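Local atomic coordinates of transcriptional regulatory protein FixJ (Sinorhizobium meliloti, PDB entry 1D5W), a protein that activates transcription of the nitrogen-fixation regulatory genes nifA and fixK when the sensor FixL activates it, the present chain being its receiver domain. Residues Ile79-His84 and Ile102-Glu107. The protein carries 3 engineered substitutions. Numbering follows the deposited sequence.
Sequences IVITGH and IEKPFE
Lys104 and Phe106 both close on Ile81, the two branches of the isoleucine dividing the work. The Ile81 and Phe106 side chains cross at about a right angle, with Ile81 CG2 3.8 Å from Phe106 CE2, while Ile81 CD1 lies 3.8 Å from Lys104 CE. The lysine chain, extended beyond CG (chi3 175°), runs across the end of the strand, its CD 3.8 Å from Gly83 N, and so carries NZ to the phosphoryl group of the modified aspartate at position 54. Thr82 OG1 and Gly83 N bond the same phosphoryl group; OG1 also accepts from His84 N at 3.0 Å, an ST turn. A threonine and a lysine gripping the phosphoryl group are the familiar signature of an activated CheY-like receiver domain. A methionine in place of Lys104 would probably leave phosphoryl oxygen OP1 without its cationic partner. The parallel register is fixed by Ile102 N to Val80 O (2.9 Å), Thr82 N to Ile102 O (3.2 Å) and Lys104 N to Thr82 O (2.9 Å). Helix 87-95 links the two strands as a beta-alpha-beta unit; helix 108-119 packs on Ile79, Ile81, Ile102 and Phe106, and strand 49-52 flanks strand 78-82 on its other side.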
loop_
_atom_site.group_PDB
_atom_site.type_symbol
_atom_site.label_atom_id
_atom_site.label_comp_id
_atom_site.label_asym_id
_atom_site.label_seq_id
_atom_site.Cartn_x
_atom_site.Cartn_y
_atom_site.Cartn_z
ATOM N N ILE A 79 -9.234 7.399 1.533
ATOM C CA ILE A 79 -8.551 7.496 0.258
ATOM C C ILE A 79 -7.713 8.755 0.323
ATOM O O ILE A 79 -8.191 9.801 0.776
ATOM C CB ILE A 79 -9.547 7.614 -0.921
ATOM C CG1 ILE A 79 -10.385 6.338 -1.030
ATOM C CG2 ILE A 79 -8.781 7.876 -2.225
ATOM C CD1 ILE A 79 -11.751 6.574 -1.657
ATOM N N VAL A 80 -6.459 8.659 -0.095
ATOM C CA VAL A 80 -5.600 9.823 -0.097
ATOM C C VAL A 80 -5.479 10.271 -1.540
ATOM O O VAL A 80 -5.289 9.439 -2.424
ATOM C CB VAL A 80 -4.189 9.487 0.410
ATOM C CG1 VAL A 80 -3.302 10.736 0.356
ATOM C CG2 VAL A 80 -4.260 8.931 1.816
ATOM N N ILE A 81 -5.634 11.566 -1.800
ATOM C CA ILE A 81 -5.457 12.062 -3.164
ATOM C C ILE A 81 -4.390 13.131 -3.066
ATOM O O ILE A 81 -4.325 13.856 -2.073
ATOM C CB ILE A 81 -6.762 12.645 -3.787
ATOM C CG1 ILE A 81 -7.392 13.681 -2.845
ATOM C CG2 ILE A 81 -7.729 11.489 -4.145
ATOM C CD1 ILE A 81 -8.548 14.452 -3.484
ATOM N N THR A 82 -3.538 13.226 -4.080
ATOM C CA THR A 82 -2.447 14.190 -4.037
ATOM C C THR A 82 -1.837 14.483 -5.401
ATOM O O THR A 82 -1.797 13.623 -6.297
ATOM C CB THR A 82 -1.310 13.667 -3.138
ATOM O OG1 THR A 82 -0.318 14.689 -2.955
ATOM C CG2 THR A 82 -0.637 12.442 -3.800
ATOM N N GLY A 83 -1.345 15.706 -5.543
ATOM C CA GLY A 83 -0.702 16.085 -6.777
ATOM C C GLY A 83 0.796 16.106 -6.535
ATOM O O GLY A 83 1.582 16.454 -7.417
ATOM N N HIS A 84 1.191 15.734 -5.326
ATOM C CA HIS A 84 2.601 15.725 -4.969
ATOM C C HIS A 84 2.941 14.476 -4.173
ATOM O O HIS A 84 3.445 14.565 -3.051
ATOM C CB HIS A 84 2.946 16.958 -4.130
ATOM C CG HIS A 84 2.465 18.247 -4.716
ATOM N ND1 HIS A 84 1.176 18.707 -4.546
ATOM C CD2 HIS A 84 3.107 19.187 -5.452
ATOM C CE1 HIS A 84 1.046 19.877 -5.147
ATOM N NE2 HIS A 84 2.202 20.191 -5.704
ATOM N N ILE A 102 -4.380 7.907 -4.700
ATOM C CA ILE A 102 -4.496 8.248 -6.104
ATOM C C ILE A 102 -3.892 9.585 -6.458
ATOM O O ILE A 102 -4.089 10.571 -5.741
ATOM C CB ILE A 102 -5.966 8.274 -6.511
ATOM C CG1 ILE A 102 -6.656 7.002 -5.995
ATOM C CG2 ILE A 102 -6.081 8.411 -8.026
ATOM C CD1 ILE A 102 -8.170 6.964 -6.232
ATOM N N GLU A 103 -3.188 9.618 -7.587
ATOM C CA GLU A 103 -2.528 10.832 -8.052
ATOM C C GLU A 103 -3.388 11.727 -8.943
ATOM O O GLU A 103 -4.152 11.248 -9.787
ATOM C CB GLU A 103 -1.229 10.471 -8.796
ATOM C CG GLU A 103 -0.174 9.828 -7.896
ATOM C CD GLU A 103 1.159 9.601 -8.599
ATOM O OE1 GLU A 103 1.188 8.864 -9.618
ATOM O OE2 GLU A 103 2.175 10.161 -8.123
ATOM N N LYS A 104 -3.248 13.036 -8.750
ATOM C CA LYS A 104 -3.977 14.021 -9.547
ATOM C C LYS A 104 -3.122 14.354 -10.771
ATOM O O LYS A 104 -1.894 14.261 -10.720
ATOM C CB LYS A 104 -4.206 15.295 -8.736
ATOM C CG LYS A 104 -5.012 15.103 -7.457
ATOM C CD LYS A 104 -4.918 16.346 -6.605
ATOM C CE LYS A 104 -5.808 16.242 -5.365
ATOM N NZ LYS A 104 -5.547 17.376 -4.415
ATOM N N PRO A 105 -3.758 14.753 -11.885
ATOM C CA PRO A 105 -5.208 14.899 -12.029
ATOM C C PRO A 105 -5.862 13.573 -12.398
ATOM O O PRO A 105 -5.233 12.692 -12.987
ATOM C CB PRO A 105 -5.325 15.907 -13.163
ATOM C CG PRO A 105 -4.226 15.409 -14.112
ATOM C CD PRO A 105 -3.070 15.083 -13.150
ATOM N N PHE A 106 -7.129 13.423 -12.061
ATOM C CA PHE A 106 -7.836 12.209 -12.422
ATOM C C PHE A 106 -9.269 12.552 -12.791
ATOM O O PHE A 106 -9.783 13.593 -12.384
ATOM C CB PHE A 106 -7.804 11.213 -11.266
ATOM C CG PHE A 106 -8.199 11.804 -9.961
ATOM C CD1 PHE A 106 -9.528 12.137 -9.705
ATOM C CD2 PHE A 106 -7.239 12.047 -8.982
ATOM C CE1 PHE A 106 -9.890 12.704 -8.496
ATOM C CE2 PHE A 106 -7.597 12.618 -7.761
ATOM C CZ PHE A 106 -8.920 12.948 -7.518
ATOM N N GLU A 107 -9.893 11.686 -13.581
ATOM C CA GLU A 107 -11.278 11.874 -14.003
ATOM C C GLU A 107 -12.211 11.620 -12.810
ATOM O O GLU A 107 -11.881 10.829 -11.915
ATOM C CB GLU A 107 -11.617 10.883 -15.118
ATOM C CG GLU A 107 -10.812 11.058 -16.384
ATOM C CD GLU A 107 -11.298 12.226 -17.211
ATOM O OE1 GLU A 107 -11.281 13.371 -16.704
ATOM O OE2 GLU A 107 -11.704 11.992 -18.370
#